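PDB 3III: CocE/NonD family hydrolase from Staphylococcus aureus subsp. aureus COL, which probably hydrolyses ester or amide bonds as an alpha/beta-hydrolase of the X-Pro dipeptidyl-peptidase (S15) type. Local coordinates for residues E37-K42 / I58-K63; T264-S269 / K290-H295; S377-A382 / G548-Q553; R458-E463 / E481-Q486. All coordinates share one frame; numbering follows the deposited sequence. Where two conformers were deposited one is given.

Interactions 1 and 2 both belong to the large mixed sheet of the hydrolase domain. Interaction 1 pairs antiparallel strands near one end of that sheet. Interaction 2 pairs parallel strands further across it, and the two centres are about 32 Å apart. The side chain of Ser267 in interaction 2 is about 12 Å from a bound palmitic acid. Interactions 3 and 4 lie in the C-terminal non-catalytic region. Interaction 3 sets the start of a strand against a loop, and interaction 4 joins two parts of one long loop. Their centres are about 20 Å apart, and both segments of interaction 4 fall between those of interaction 3 in the sequence. Interactions 1 and 3 are on opposite sides of the chain's centre, with their own centres about 67 Å apart.

Interaction 1: E37-K42 / I58-K63; sequences EMIMEK and IFRPNK
Glu41 and Arg60 form a salt bridge on one side of two paired strands, and Ile39 packs against it. Arg60 approaches side-on and turns two nitrogens to the same oxygen. Arg60 NE lies 2.8 Å from Glu41 OE2, and Arg60 NH2 lies 3.1 Å from Glu41 OE2. Both reach it on its anti side, from opposite faces of the carboxylate plane. Carboxylate and guanidinium planes stand 82° apart, so the two groups do not lie flat together. Arg60 has CG tucked between its backbone N and carbonyl carbon (chi1 56°), and the chain then runs extended to NE. This lays it alongside Ile39, which points the same way. Ile39 CG2 and CD1 sit over one face of the guanidinium, Ile39 CD1 3.8 Å from Arg60 NH2. Ile39 CD1 also comes 3.5 Å from Asn62 OD1. Ile58 CD1 touches Glu41 OE1 on the same side.

On the other side, selenomethionine Met40 lies beside Phe59. Met40 CG makes a CH-pi contact over the ring face, 3.5 Å from Phe59 CE1. The selenium of Met38 meets the ring obliquely. Ile39 with Arg60 and Glu41 with Ile58 are hydrogen-bonded pairs. A water joins Glu37 O to Asn62 N beyond them. Strand 22-30 flanks 37-42, and strand 119-124 flanks 58-63. This is an antiparallel beta hairpin, built from strands 36-47 and 53-60, in the mixed sheet of the alpha/beta-hydrolase domain.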
loop_
_atom_site.group_PDB
_atom_site.type_symbol
_atom_site.label_atom_id
_atom_site.label_comp_id
_atom_site.label_asym_id
_atom_site.label_seq_id
_atom_site.Cartn_x
_atom_site.Cartn_y
_atom_site.Cartn_z
ATOM N N GLU A 37 9.980 -26.765 18.018
ATOM C CA GLU A 37 11.134 -26.371 18.832
ATOM C C GLU A 37 12.151 -25.552 18.020
ATOM O O GLU A 37 12.468 -25.868 16.900
ATOM C CB GLU A 37 11.888 -27.625 19.335
ATOM C CG GLU A 37 11.086 -28.664 20.060
ATOM C CD GLU A 37 11.748 -30.089 20.081
ATOM O OE1 GLU A 37 11.383 -30.986 19.236
ATOM O OE2 GLU A 37 12.601 -30.309 20.975
HETATM N N MSE A 38 12.665 -24.505 18.632
HETATM C CA MSE A 38 13.640 -23.682 18.052
HETATM C C MSE A 38 14.254 -22.881 19.172
HETATM O O MSE A 38 13.792 -22.954 20.323
HETATM C CB MSE A 38 13.016 -22.764 17.000
HETATM C CG MSE A 38 12.061 -21.733 17.545
HETATM SE SE MSE A 38 11.199 -20.807 15.989
HETATM C CE MSE A 38 10.045 -22.342 15.288
ATOM N N ILE A 39 15.267 -22.105 18.807
ATOM C CA ILE A 39 15.889 -21.129 19.673
ATOM C C ILE A 39 15.337 -19.740 19.397
ATOM O O ILE A 39 15.149 -19.343 18.256
ATOM C CB ILE A 39 17.408 -21.141 19.491
ATOM C CG1 ILE A 39 17.997 -22.397 20.134
ATOM C CG2 ILE A 39 18.033 -19.859 20.033
ATOM C CD1 ILE A 39 19.500 -22.612 19.825
HETATM N N MSE A 40 15.019 -19.005 20.457
HETATM C CA MSE A 40 14.775 -17.579 20.366
HETATM C C MSE A 40 15.770 -16.831 21.274
HETATM O O MSE A 40 15.830 -17.064 22.517
HETATM C CB MSE A 40 13.333 -17.261 20.768
HETATM C CG MSE A 40 13.004 -15.768 20.642
HETATM SE SE MSE A 40 11.430 -15.321 21.721
HETATM C CE MSE A 40 11.236 -13.433 21.154
ATOM N N GLU A 41 16.564 -15.968 20.660
ATOM C CA GLU A 41 17.421 -15.039 21.385
ATOM C C GLU A 41 16.635 -13.767 21.480
ATOM O O GLU A 41 16.225 -13.189 20.464
ATOM C CB GLU A 41 18.761 -14.793 20.650
ATOM C CG GLU A 41 19.504 -16.054 20.343
ATOM C CD GLU A 41 20.961 -15.848 19.842
ATOM O OE1 GLU A 41 21.569 -14.771 20.088
ATOM O OE2 GLU A 41 21.476 -16.811 19.233
ATOM N N LYS A 42 16.316 -13.379 22.701
ATOM C CA LYS A 42 15.510 -12.216 22.926
ATOM C C LYS A 42 16.359 -11.047 23.430
ATOM O O LYS A 42 17.203 -11.202 24.350
ATOM C CB LYS A 42 14.416 -12.544 23.930
ATOM C CG LYS A 42 13.484 -11.406 24.196
ATOM C CD LYS A 42 12.351 -11.790 25.112
ATOM C CE LYS A 42 11.546 -10.533 25.406
ATOM N NZ LYS A 42 10.364 -10.846 26.197
ATOM N N ILE A 58 16.017 -12.953 17.569
ATOM C CA ILE A 58 16.467 -13.894 16.567
ATOM C C ILE A 58 15.822 -15.265 16.820
ATOM O O ILE A 58 15.997 -15.849 17.877
ATOM C CB ILE A 58 17.998 -14.125 16.648
ATOM C CG1 ILE A 58 18.807 -12.822 16.506
ATOM C CG2 ILE A 58 18.457 -15.188 15.604
ATOM C CD1 ILE A 58 20.323 -12.950 16.974
ATOM N N PHE A 59 15.086 -15.780 15.842
ATOM C CA PHE A 59 14.542 -17.127 15.919
ATOM C C PHE A 59 15.328 -17.977 14.950
ATOM O O PHE A 59 15.440 -17.613 13.752
ATOM C CB PHE A 59 13.096 -17.106 15.447
ATOM C CG PHE A 59 12.154 -16.317 16.346
ATOM C CD1 PHE A 59 11.455 -16.951 17.327
ATOM C CD2 PHE A 59 12.007 -14.929 16.194
ATOM C CE1 PHE A 59 10.589 -16.224 18.157
ATOM C CE2 PHE A 59 11.157 -14.196 16.978
ATOM C CZ PHE A 59 10.434 -14.836 17.963
ATOM N N ARG A 60 15.865 -19.080 15.445
ATOM C CA ARG A 60 16.703 -19.934 14.637
ATOM C C ARG A 60 16.602 -21.399 14.994
ATOM O O ARG A 60 16.214 -21.742 16.102
ATOM C CB ARG A 60 18.141 -19.441 14.675
ATOM C CG ARG A 60 18.743 -19.309 16.050
ATOM C CD ARG A 60 20.156 -18.700 15.988
ATOM N NE ARG A 60 20.796 -18.768 17.310
ATOM C CZ ARG A 60 21.404 -19.850 17.791
ATOM N NH1 ARG A 60 21.493 -20.960 17.090
ATOM N NH2 ARG A 60 21.908 -19.832 19.014
ATOM N N PRO A 61 16.942 -22.271 14.039
ATOM C CA PRO A 61 16.913 -23.678 14.325
ATOM C C PRO A 61 17.849 -24.047 15.476
ATOM O O PRO A 61 18.921 -23.454 15.666
ATOM C CB PRO A 61 17.347 -24.308 13.014
ATOM C CG PRO A 61 17.073 -23.305 12.005
ATOM C CD PRO A 61 17.353 -22.019 12.656
ATOM N N ASN A 62 17.376 -24.955 16.322
ATOM C CA ASN A 62 18.174 -25.474 17.402
ATOM C C ASN A 62 19.144 -26.528 16.875
ATOM O O ASN A 62 19.016 -27.723 17.179
ATOM C CB ASN A 62 17.242 -26.073 18.493
ATOM C CG ASN A 62 17.987 -26.546 19.679
ATOM O OD1 ASN A 62 19.101 -26.069 19.942
ATOM N ND2 ASN A 62 17.411 -27.517 20.408
ATOM N N LYS A 63 20.121 -26.063 16.101
ATOM C CA LYS A 63 21.181 -26.869 15.606
ATOM C C LYS A 63 22.272 -25.942 15.105
ATOM O O LYS A 63 22.028 -24.764 14.801
ATOM C CB LYS A 63 20.695 -27.830 14.499
ATOM C CG LYS A 63 19.935 -27.180 13.387
ATOM C CD LYS A 63 19.523 -28.163 12.285
ATOM C CE LYS A 63 18.345 -27.665 11.518
ATOM N NZ LYS A 63 18.172 -28.320 10.244
HETATM O O HOH W 1 14.792 -26.408 15.781
#

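Interaction 2: T264-S269 / K290-H295; sequences TCASWS and KWLYVH
His295 O is gripped by two donors, Ser267 OG and Trp268 N, which reach it from opposite faces of its carbonyl plane. Ser267 OG gives its proton to His295 O at 2.9 Å, from well above that plane. Trp268 N lies 3.0 Å from the same His295 O. Ser267 OG is anti to its own backbone N (chi1 -177°), which places it beside the His295 carbonyl. It also accepts from Ser269 N, forming an ST turn where the strand gives way to loop. Ser267 CB lies over one face of the His295 ring, whose ND1 is hydrogen-bonded to Arg297 N. Cys265 SG meets that ring obliquely, 3.8 Å from His295 CD2. Val294 CG1 sits over the centre of the Trp268 six-membered ring, 3.4 Å from Trp268 CE2, in a close CH-pi contact. The Trp268 NE1 is hydrogen-bonded to Glu336 O. Earlier in the strands, the parallel pairing includes Tyr293 N to Thr264 O at 2.8 Å.

Strands 262-267 and 290-295 belong to a beta-alpha-beta unit with helix 275-284. Phe279 of that helix packs on Ala266 and Val294. Tyr293, on the other face of the sheet, meets helix 306-319. Strand 333-338 continues the sheet beyond 290-295.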
loop_
_atom_site.group_PDB
_atom_site.type_symbol
_atom_site.label_atom_id
_atom_site.label_comp_id
_atom_site.label_asym_id
_atom_site.label_seq_id
_atom_site.Cartn_x
_atom_site.Cartn_y
_atom_site.Cartn_z
ATOM N N THR A 264 6.964 -8.056 -5.291
ATOM C CA THR A 264 6.061 -7.061 -4.787
ATOM C C THR A 264 4.669 -7.585 -4.688
ATOM O O THR A 264 4.192 -8.278 -5.622
ATOM C CB THR A 264 6.030 -5.860 -5.754
ATOM O OG1 THR A 264 7.377 -5.388 -5.920
ATOM C CG2 THR A 264 5.102 -4.722 -5.216
ATOM N N CYS A 265 3.970 -7.273 -3.599
ATOM C CA CYS A 265 2.509 -7.429 -3.634
ATOM C C CYS A 265 1.902 -6.036 -3.607
ATOM O O CYS A 265 2.301 -5.191 -2.786
ATOM C CB CYS A 265 1.986 -8.278 -2.477
ATOM S SG CYS A 265 0.201 -8.261 -2.419
ATOM N N ALA A 266 0.971 -5.807 -4.532
ATOM C CA ALA A 266 0.024 -4.679 -4.546
ATOM C C ALA A 266 -1.403 -5.208 -4.430
ATOM O O ALA A 266 -1.674 -6.363 -4.791
ATOM C CB ALA A 266 0.144 -3.860 -5.848
ATOM N N SER A 267 -2.327 -4.369 -3.981
ATOM C CA SER A 267 -3.705 -4.800 -3.861
ATOM C C SER A 267 -4.609 -3.707 -4.380
ATOM O O SER A 267 -4.418 -2.544 -4.068
ATOM C CB SER A 267 -4.055 -5.123 -2.426
ATOM O OG SER A 267 -5.378 -5.601 -2.307
ATOM N N TRP A 268 -5.621 -4.097 -5.149
ATOM C CA TRP A 268 -6.682 -3.185 -5.516
ATOM C C TRP A 268 -7.444 -2.645 -4.269
ATOM O O TRP A 268 -8.148 -1.647 -4.378
ATOM C CB TRP A 268 -7.689 -3.880 -6.422
ATOM C CG TRP A 268 -7.141 -4.685 -7.528
ATOM C CD1 TRP A 268 -7.494 -5.956 -7.842
ATOM C CD2 TRP A 268 -6.224 -4.251 -8.555
ATOM N NE1 TRP A 268 -6.858 -6.350 -8.997
ATOM C CE2 TRP A 268 -6.064 -5.328 -9.449
ATOM C CE3 TRP A 268 -5.520 -3.066 -8.793
ATOM C CZ2 TRP A 268 -5.259 -5.249 -10.584
ATOM C CZ3 TRP A 268 -4.707 -2.982 -9.936
ATOM C CH2 TRP A 268 -4.602 -4.076 -10.821
ATOM N N SER A 269 -7.342 -3.319 -3.138
ATOM C CA SER A 269 -8.151 -3.036 -1.933
ATOM C C SER A 269 -7.539 -1.974 -0.934
ATOM O O SER A 269 -8.107 -1.722 0.150
ATOM C CB SER A 269 -8.306 -4.323 -1.153
ATOM O OG SER A 269 -8.565 -5.464 -2.004
ATOM N N LYS A 290 12.387 -9.111 -11.107
ATOM C CA LYS A 290 11.291 -8.594 -10.313
ATOM C C LYS A 290 9.948 -9.171 -10.749
ATOM O O LYS A 290 9.736 -9.445 -11.937
ATOM C CB LYS A 290 11.302 -7.080 -10.339
ATOM C CG LYS A 290 11.181 -6.431 -11.712
ATOM C CD LYS A 290 10.953 -4.895 -11.561
ATOM C CE LYS A 290 10.874 -4.209 -12.892
ATOM N NZ LYS A 290 10.790 -2.673 -12.775
ATOM N N TRP A 291 9.072 -9.366 -9.764
ATOM C CA TRP A 291 7.748 -9.941 -9.965
ATOM C C TRP A 291 6.736 -9.158 -9.184
ATOM O O TRP A 291 7.030 -8.647 -8.100
ATOM C CB TRP A 291 7.739 -11.407 -9.485
ATOM C CG TRP A 291 8.546 -12.293 -10.393
ATOM C CD1 TRP A 291 8.081 -13.037 -11.449
ATOM C CD2 TRP A 291 9.964 -12.504 -10.357
ATOM N NE1 TRP A 291 9.121 -13.667 -12.070
ATOM C CE2 TRP A 291 10.287 -13.344 -11.428
ATOM C CE3 TRP A 291 10.994 -12.034 -9.537
ATOM C CZ2 TRP A 291 11.600 -13.777 -11.683
ATOM C CZ3 TRP A 291 12.322 -12.482 -9.806
ATOM C CH2 TRP A 291 12.592 -13.320 -10.863
ATOM N N LEU A 292 5.513 -9.147 -9.675
ATOM C CA LEU A 292 4.426 -8.459 -9.011
ATOM C C LEU A 292 3.227 -9.398 -8.878
ATOM O O LEU A 292 2.843 -10.104 -9.844
ATOM C CB LEU A 292 4.034 -7.216 -9.849
ATOM C CG LEU A 292 2.775 -6.450 -9.479
ATOM C CD1 LEU A 292 2.971 -5.825 -8.118
ATOM C CD2 LEU A 292 2.439 -5.352 -10.582
ATOM N N TYR A 293 2.620 -9.404 -7.702
ATOM C CA TYR A 293 1.382 -10.156 -7.481
ATOM C C TYR A 293 0.317 -9.159 -7.003
ATOM O O TYR A 293 0.556 -8.445 -6.028
ATOM C CB TYR A 293 1.633 -11.192 -6.407
ATOM C CG TYR A 293 0.419 -11.937 -5.916
ATOM C CD1 TYR A 293 -0.229 -12.831 -6.723
ATOM C CD2 TYR A 293 -0.086 -11.705 -4.643
ATOM C CE1 TYR A 293 -1.393 -13.480 -6.292
ATOM C CE2 TYR A 293 -1.208 -12.375 -4.181
ATOM C CZ TYR A 293 -1.851 -13.252 -4.991
ATOM O OH TYR A 293 -2.988 -13.850 -4.542
ATOM N N VAL A 294 -0.825 -9.111 -7.685
ATOM C CA VAL A 294 -1.936 -8.205 -7.343
ATOM C C VAL A 294 -3.203 -8.974 -7.046
ATOM O O VAL A 294 -3.690 -9.736 -7.877
ATOM C CB VAL A 294 -2.218 -7.153 -8.405
ATOM C CG1 VAL A 294 -3.110 -6.014 -7.850
ATOM C CG2 VAL A 294 -0.894 -6.536 -9.007
ATOM N N HIS A 295 -3.818 -8.658 -5.916
ATOM C CA HIS A 295 -5.124 -9.228 -5.574
ATOM C C HIS A 295 -6.103 -8.156 -5.137
ATOM O O HIS A 295 -5.689 -7.037 -4.756
ATOM C CB HIS A 295 -4.951 -10.268 -4.476
ATOM C CG HIS A 295 -4.527 -9.707 -3.160
ATOM N ND1 HIS A 295 -5.426 -9.102 -2.305
ATOM C CD2 HIS A 295 -3.326 -9.641 -2.553
ATOM C CE1 HIS A 295 -4.783 -8.696 -1.223
ATOM N NE2 HIS A 295 -3.503 -8.993 -1.354
#

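Interaction 3: S377-A382 / G548-Q553; sequences SSAHVA and GKYDSQ
Gly548 and Ser377 come close with no hydrogen bond between them, and none joins the two segments anywhere. Ser377 O is 3.3 Å from Gly548 CA, a CA-H...O contact with an angle of only 120° at the hydrogen. The amide of Gly548 is near the same oxygen, but its angle is too poor for a bond. Gly548 has a positive phi of 62° and lies beside Ser377 and Ser378.

The one side-chain contact is between Ala379 and Tyr550. Ala379 CB meets the ring edge near its plane, 3.5 Å from Tyr550 CD2. Tyr550 CE2 is the next atom, 3.7 Å from Ala379 CB. Chi1 sends the Tyr550 ring toward Ala379, and chi2 (-55°) turns its CD2-CE2 edge to the methyl. Tyr545 and Trp414 also meet its ring. His380 points away and gives its ND1 proton to Ser378 O.

The contact lies at the surface of the C-terminal non-catalytic region. It joins the start of strand 380-385 to the loop between strands 541-546 and 553-559. Backbone hydrogen bonds pair Gly548 with Ile376 and His380 with Thr546. With only van der Waals contact and a poorly directed C-H...O approach across the segments, their fit rests on shape, and directional hold comes from the neighbouring backbone hydrogen bonds.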
loop_
_atom_site.group_PDB
_atom_site.type_symbol
_atom_site.label_atom_id
_atom_site.label_comp_id
_atom_site.label_asym_id
_atom_site.label_seq_id
_atom_site.Cartn_x
_atom_site.Cartn_y
_atom_site.Cartn_z
ATOM N N SER A 377 -20.003 17.711 -28.857
ATOM C CA SER A 377 -19.647 18.833 -29.708
ATOM C C SER A 377 -19.853 20.217 -29.105
ATOM O O SER A 377 -19.146 21.160 -29.495
ATOM C CB SER A 377 -20.472 18.757 -30.960
ATOM O OG SER A 377 -21.820 18.821 -30.563
ATOM N N SER A 378 -20.838 20.375 -28.221
ATOM C CA SER A 378 -21.120 21.690 -27.640
ATOM C C SER A 378 -21.014 21.789 -26.077
ATOM O O SER A 378 -21.407 20.879 -25.301
ATOM C CB SER A 378 -22.435 22.224 -28.187
ATOM O OG SER A 378 -23.531 21.622 -27.568
ATOM N N ALA A 379 -20.411 22.902 -25.663
ATOM C CA ALA A 379 -19.999 23.145 -24.288
ATOM C C ALA A 379 -21.245 23.350 -23.440
ATOM O O ALA A 379 -22.112 24.134 -23.803
ATOM C CB ALA A 379 -19.079 24.356 -24.211
ATOM N N HIS A 380 -21.351 22.543 -22.380
ATOM C CA HIS A 380 -22.380 22.664 -21.346
ATOM C C HIS A 380 -21.770 22.519 -19.989
ATOM O O HIS A 380 -20.660 22.076 -19.872
ATOM C CB HIS A 380 -23.469 21.620 -21.507
ATOM C CG HIS A 380 -24.302 21.899 -22.696
ATOM N ND1 HIS A 380 -23.926 21.490 -23.961
ATOM C CD2 HIS A 380 -25.397 22.688 -22.856
ATOM C CE1 HIS A 380 -24.822 21.937 -24.832
ATOM N NE2 HIS A 380 -25.721 22.658 -24.183
ATOM N N VAL A 381 -22.515 22.930 -18.972
ATOM C CA VAL A 381 -21.989 22.955 -17.625
ATOM C C VAL A 381 -22.914 22.259 -16.648
ATOM O O VAL A 381 -24.103 22.430 -16.705
ATOM C CB VAL A 381 -21.676 24.372 -17.197
ATOM C CG1 VAL A 381 -22.942 25.232 -17.129
ATOM C CG2 VAL A 381 -20.889 24.360 -15.878
ATOM N N ALA A 382 -22.348 21.451 -15.762
ATOM C CA ALA A 382 -23.105 20.851 -14.664
ATOM C C ALA A 382 -22.529 21.355 -13.352
ATOM O O ALA A 382 -21.432 21.953 -13.305
ATOM C CB ALA A 382 -23.024 19.365 -14.708
ATOM N N GLY A 548 -17.420 20.512 -26.604
ATOM C CA GLY A 548 -16.707 21.598 -27.327
ATOM C C GLY A 548 -15.236 21.586 -26.927
ATOM O O GLY A 548 -14.645 20.530 -26.844
ATOM N N LYS A 549 -14.659 22.743 -26.608
ATOM C CA LYS A 549 -13.278 22.794 -26.101
ATOM C C LYS A 549 -13.086 22.120 -24.749
ATOM O O LYS A 549 -11.957 21.832 -24.357
ATOM C CB LYS A 549 -12.774 24.241 -26.006
ATOM C CG LYS A 549 -13.501 25.136 -24.976
ATOM C CD LYS A 549 -12.879 26.575 -24.908
ATOM C CE LYS A 549 -13.922 27.680 -25.154
ATOM N NZ LYS A 549 -13.369 28.986 -25.718
ATOM N N TYR A 550 -14.176 21.864 -24.021
ATOM C CA TYR A 550 -14.056 21.292 -22.673
ATOM C C TYR A 550 -14.088 19.768 -22.773
ATOM O O TYR A 550 -15.084 19.169 -22.424
ATOM C CB TYR A 550 -15.202 21.795 -21.770
ATOM C CG TYR A 550 -15.222 23.278 -21.665
ATOM C CD1 TYR A 550 -14.096 23.966 -21.243
ATOM C CD2 TYR A 550 -16.348 24.015 -22.018
ATOM C CE1 TYR A 550 -14.085 25.349 -21.155
ATOM C CE2 TYR A 550 -16.344 25.402 -21.945
ATOM C CZ TYR A 550 -15.184 26.050 -21.496
ATOM O OH TYR A 550 -15.087 27.411 -21.394
ATOM N N ASP A 551 -12.992 19.176 -23.233
ATOM C CA ASP A 551 -12.932 17.729 -23.542
ATOM C C ASP A 551 -12.752 16.875 -22.296
ATOM O O ASP A 551 -11.847 16.059 -22.188
ATOM C CB ASP A 551 -11.841 17.437 -24.584
ATOM C CG ASP A 551 -10.424 17.750 -24.080
ATOM O OD1 ASP A 551 -10.237 18.480 -23.075
ATOM O OD2 ASP A 551 -9.483 17.226 -24.698
ATOM N N SER A 552 -13.654 17.055 -21.350
ATOM C CA SER A 552 -13.708 16.229 -20.168
ATOM C C SER A 552 -13.913 14.783 -20.614
ATOM O O SER A 552 -14.778 14.496 -21.417
ATOM C CB SER A 552 -14.860 16.696 -19.282
ATOM O OG SER A 552 -14.570 18.001 -18.847
ATOM N N GLN A 553 -13.094 13.888 -20.102
ATOM C CA GLN A 553 -13.112 12.486 -20.532
ATOM C C GLN A 553 -12.460 11.629 -19.468
ATOM O O GLN A 553 -11.665 12.156 -18.677
ATOM C CB GLN A 553 -12.307 12.367 -21.810
ATOM C CG GLN A 553 -10.856 12.815 -21.643
ATOM C CD GLN A 553 -10.147 12.871 -22.954
ATOM O OE1 GLN A 553 -9.576 11.862 -23.416
ATOM N NE2 GLN A 553 -10.168 14.031 -23.581
#

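Interaction 4: R458-E463 / E481-Q486; sequences RVSHRE and ELKLSQ
Ser460 O receives the Leu482 amide, Leu482 N to Ser460 O 2.8 Å, in the carbonyl plane and on a lone pair. Arg462 NH1 in turn meets Leu482 O on a lone pair at 2.9 Å, and that oxygen lies in the guanidinium plane. The same NH1 gives a second bond to Val459 O, which it meets from above the carbonyl plane. Arg462 N reaches Val459 O from the opposite face, so that oxygen has two donors. NH2 of Arg462 goes to a water, which donates to Lys483 O. With CG between its backbone N and carbonyl carbon (chi1 67°) and an extended chain, Arg462 curls back over its own turn. Leu482 CD1 and Leu484 CD2 lie over opposite faces of its guanidinium.

The residues form a short 3-10 turn and the return of a long loop, between strands 447-458 and 490-503 of the C-terminal non-catalytic region. Val459 and Leu484 pack towards Val490 of the latter strand.

His461 NE2 donates to Glu481 OE2 at 2.6 Å, on the anti side of the carboxylate. The oxygen is near the ring plane, while the ring and carboxylate planes are 62° apart. His461 ND1 is hydrogen-bonded to His478 ND1. A second water accepts from Arg458 NH1 and donates to Glu481 OE2. Lys483 NZ has its main salt bridge with Asp422 OD2, which also hydrogen-bonds Ser460 OG, and a long one, 3.7 Å, to Glu481 OE1.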
loop_
_atom_site.group_PDB
_atom_site.type_symbol
_atom_site.label_atom_id
_atom_site.label_comp_id
_atom_site.label_asym_id
_atom_site.label_seq_id
_atom_site.Cartn_x
_atom_site.Cartn_y
_atom_site.Cartn_z
ATOM N N ARG A 458 -6.780 18.515 -5.199
ATOM C CA ARG A 458 -6.978 19.917 -4.855
ATOM C C ARG A 458 -6.544 20.703 -6.098
ATOM O O ARG A 458 -5.417 20.570 -6.629
ATOM C CB ARG A 458 -6.195 20.259 -3.591
ATOM C CG ARG A 458 -6.292 21.735 -3.160
ATOM C CD ARG A 458 -5.813 21.912 -1.737
ATOM N NE ARG A 458 -6.807 21.424 -0.787
ATOM C CZ ARG A 458 -6.685 21.457 0.525
ATOM N NH1 ARG A 458 -5.608 21.951 1.107
ATOM N NH2 ARG A 458 -7.654 20.968 1.271
ATOM N N VAL A 459 -7.487 21.459 -6.639
ATOM C CA VAL A 459 -7.304 22.060 -7.965
ATOM C C VAL A 459 -6.152 23.077 -8.015
ATOM O O VAL A 459 -5.478 23.204 -9.030
ATOM C CB VAL A 459 -8.681 22.596 -8.494
ATOM C CG1 VAL A 459 -8.543 23.429 -9.780
ATOM C CG2 VAL A 459 -9.636 21.386 -8.691
ATOM N N SER A 460 -5.877 23.780 -6.921
ATOM C CA SER A 460 -4.674 24.639 -6.886
ATOM C C SER A 460 -3.357 23.824 -7.069
ATOM O O SER A 460 -2.328 24.377 -7.444
ATOM C CB SER A 460 -4.602 25.472 -5.610
ATOM O OG SER A 460 -4.398 24.643 -4.505
ATOM N N HIS A 461 -3.435 22.509 -6.896
ATOM C CA HIS A 461 -2.288 21.609 -7.113
ATOM C C HIS A 461 -2.287 20.895 -8.459
ATOM O O HIS A 461 -1.552 19.906 -8.660
ATOM C CB HIS A 461 -2.303 20.559 -6.004
ATOM C CG HIS A 461 -1.953 21.111 -4.660
ATOM N ND1 HIS A 461 -1.050 20.497 -3.802
ATOM C CD2 HIS A 461 -2.358 22.240 -4.036
ATOM C CE1 HIS A 461 -0.947 21.213 -2.696
ATOM N NE2 HIS A 461 -1.723 22.282 -2.814
ATOM N N ARG A 462 -3.108 21.354 -9.383
ATOM C CA ARG A 462 -3.298 20.639 -10.665
ATOM C C ARG A 462 -2.104 20.567 -11.631
ATOM O O ARG A 462 -2.153 19.841 -12.644
ATOM C CB ARG A 462 -4.452 21.300 -11.450
ATOM C CG ARG A 462 -4.141 22.707 -11.910
ATOM C CD ARG A 462 -5.422 23.402 -12.460
ATOM N NE ARG A 462 -5.180 24.813 -12.827
ATOM C CZ ARG A 462 -5.120 25.838 -11.976
ATOM N NH1 ARG A 462 -5.293 25.682 -10.666
ATOM N NH2 ARG A 462 -4.886 27.035 -12.444
ATOM N N GLU A 463 -1.094 21.382 -11.430
ATOM C CA GLU A 463 -0.060 21.509 -12.465
ATOM C C GLU A 463 0.689 20.177 -12.627
ATOM O O GLU A 463 1.209 19.607 -11.657
ATOM C CB GLU A 463 0.971 22.603 -12.104
ATOM C CG GLU A 463 2.076 22.772 -13.228
ATOM C CD GLU A 463 3.243 23.704 -12.852
ATOM O OE1 GLU A 463 3.473 23.958 -11.654
ATOM O OE2 GLU A 463 3.980 24.130 -13.763
ATOM N N GLU A 481 1.059 26.464 -5.539
ATOM C CA GLU A 481 -0.427 26.539 -5.630
ATOM C C GLU A 481 -0.870 27.510 -6.685
ATOM O O GLU A 481 -0.446 28.634 -6.721
ATOM C CB GLU A 481 -1.072 26.888 -4.251
ATOM C CG GLU A 481 -0.726 25.783 -3.219
ATOM C CD GLU A 481 -1.552 25.694 -1.950
ATOM O OE1 GLU A 481 -2.006 26.735 -1.418
ATOM O OE2 GLU A 481 -1.675 24.533 -1.449
ATOM N N LEU A 482 -1.748 27.073 -7.555
ATOM C CA LEU A 482 -2.312 27.942 -8.554
ATOM C C LEU A 482 -3.753 28.238 -8.150
ATOM O O LEU A 482 -4.673 27.538 -8.565
ATOM C CB LEU A 482 -2.255 27.299 -9.943
ATOM C CG LEU A 482 -0.808 27.189 -10.487
ATOM C CD1 LEU A 482 -0.780 26.422 -11.842
ATOM C CD2 LEU A 482 -0.112 28.553 -10.537
ATOM N N LYS A 483 -3.956 29.271 -7.326
ATOM C CA LYS A 483 -5.298 29.537 -6.793
ATOM C C LYS A 483 -6.184 30.066 -7.914
ATOM O O LYS A 483 -5.713 30.561 -8.960
ATOM C CB LYS A 483 -5.254 30.459 -5.547
ATOM C CG LYS A 483 -4.585 29.815 -4.246
ATOM C CD LYS A 483 -5.443 28.666 -3.606
ATOM C CE LYS A 483 -5.000 28.313 -2.161
ATOM N NZ LYS A 483 -5.659 27.081 -1.529
ATOM N N LEU A 484 -7.477 29.972 -7.725
ATOM C CA LEU A 484 -8.395 30.326 -8.817
ATOM C C LEU A 484 -9.061 31.686 -8.619
ATOM O O LEU A 484 -9.261 32.108 -7.490
ATOM C CB LEU A 484 -9.500 29.273 -8.938
ATOM C CG LEU A 484 -9.141 27.808 -9.187
ATOM C CD1 LEU A 484 -10.287 26.852 -8.739
ATOM C CD2 LEU A 484 -8.733 27.558 -10.619
ATOM N N SER A 485 -9.419 32.328 -9.733
ATOM C CA SER A 485 -10.328 33.491 -9.764
ATOM C C SER A 485 -11.785 33.078 -9.977
ATOM O O SER A 485 -12.082 31.983 -10.487
ATOM C CB SER A 485 -9.952 34.453 -10.878
ATOM O OG SER A 485 -8.629 34.889 -10.736
ATOM N N GLN A 486 -12.712 33.946 -9.588
ATOM C CA GLN A 486 -14.121 33.645 -9.856
ATOM C C GLN A 486 -14.335 33.277 -11.311
ATOM O O GLN A 486 -13.923 34.002 -12.231
ATOM C CB GLN A 486 -15.049 34.808 -9.491
ATOM C CG GLN A 486 -15.141 34.993 -8.007
ATOM C CD GLN A 486 -16.160 35.998 -7.607
ATOM O OE1 GLN A 486 -17.198 36.171 -8.270
ATOM N NE2 GLN A 486 -15.866 36.712 -6.534
HETATM O O HOH W 2 -3.119 23.429 0.206
HETATM O O HOH W 3 -5.076 29.761 -11.420
#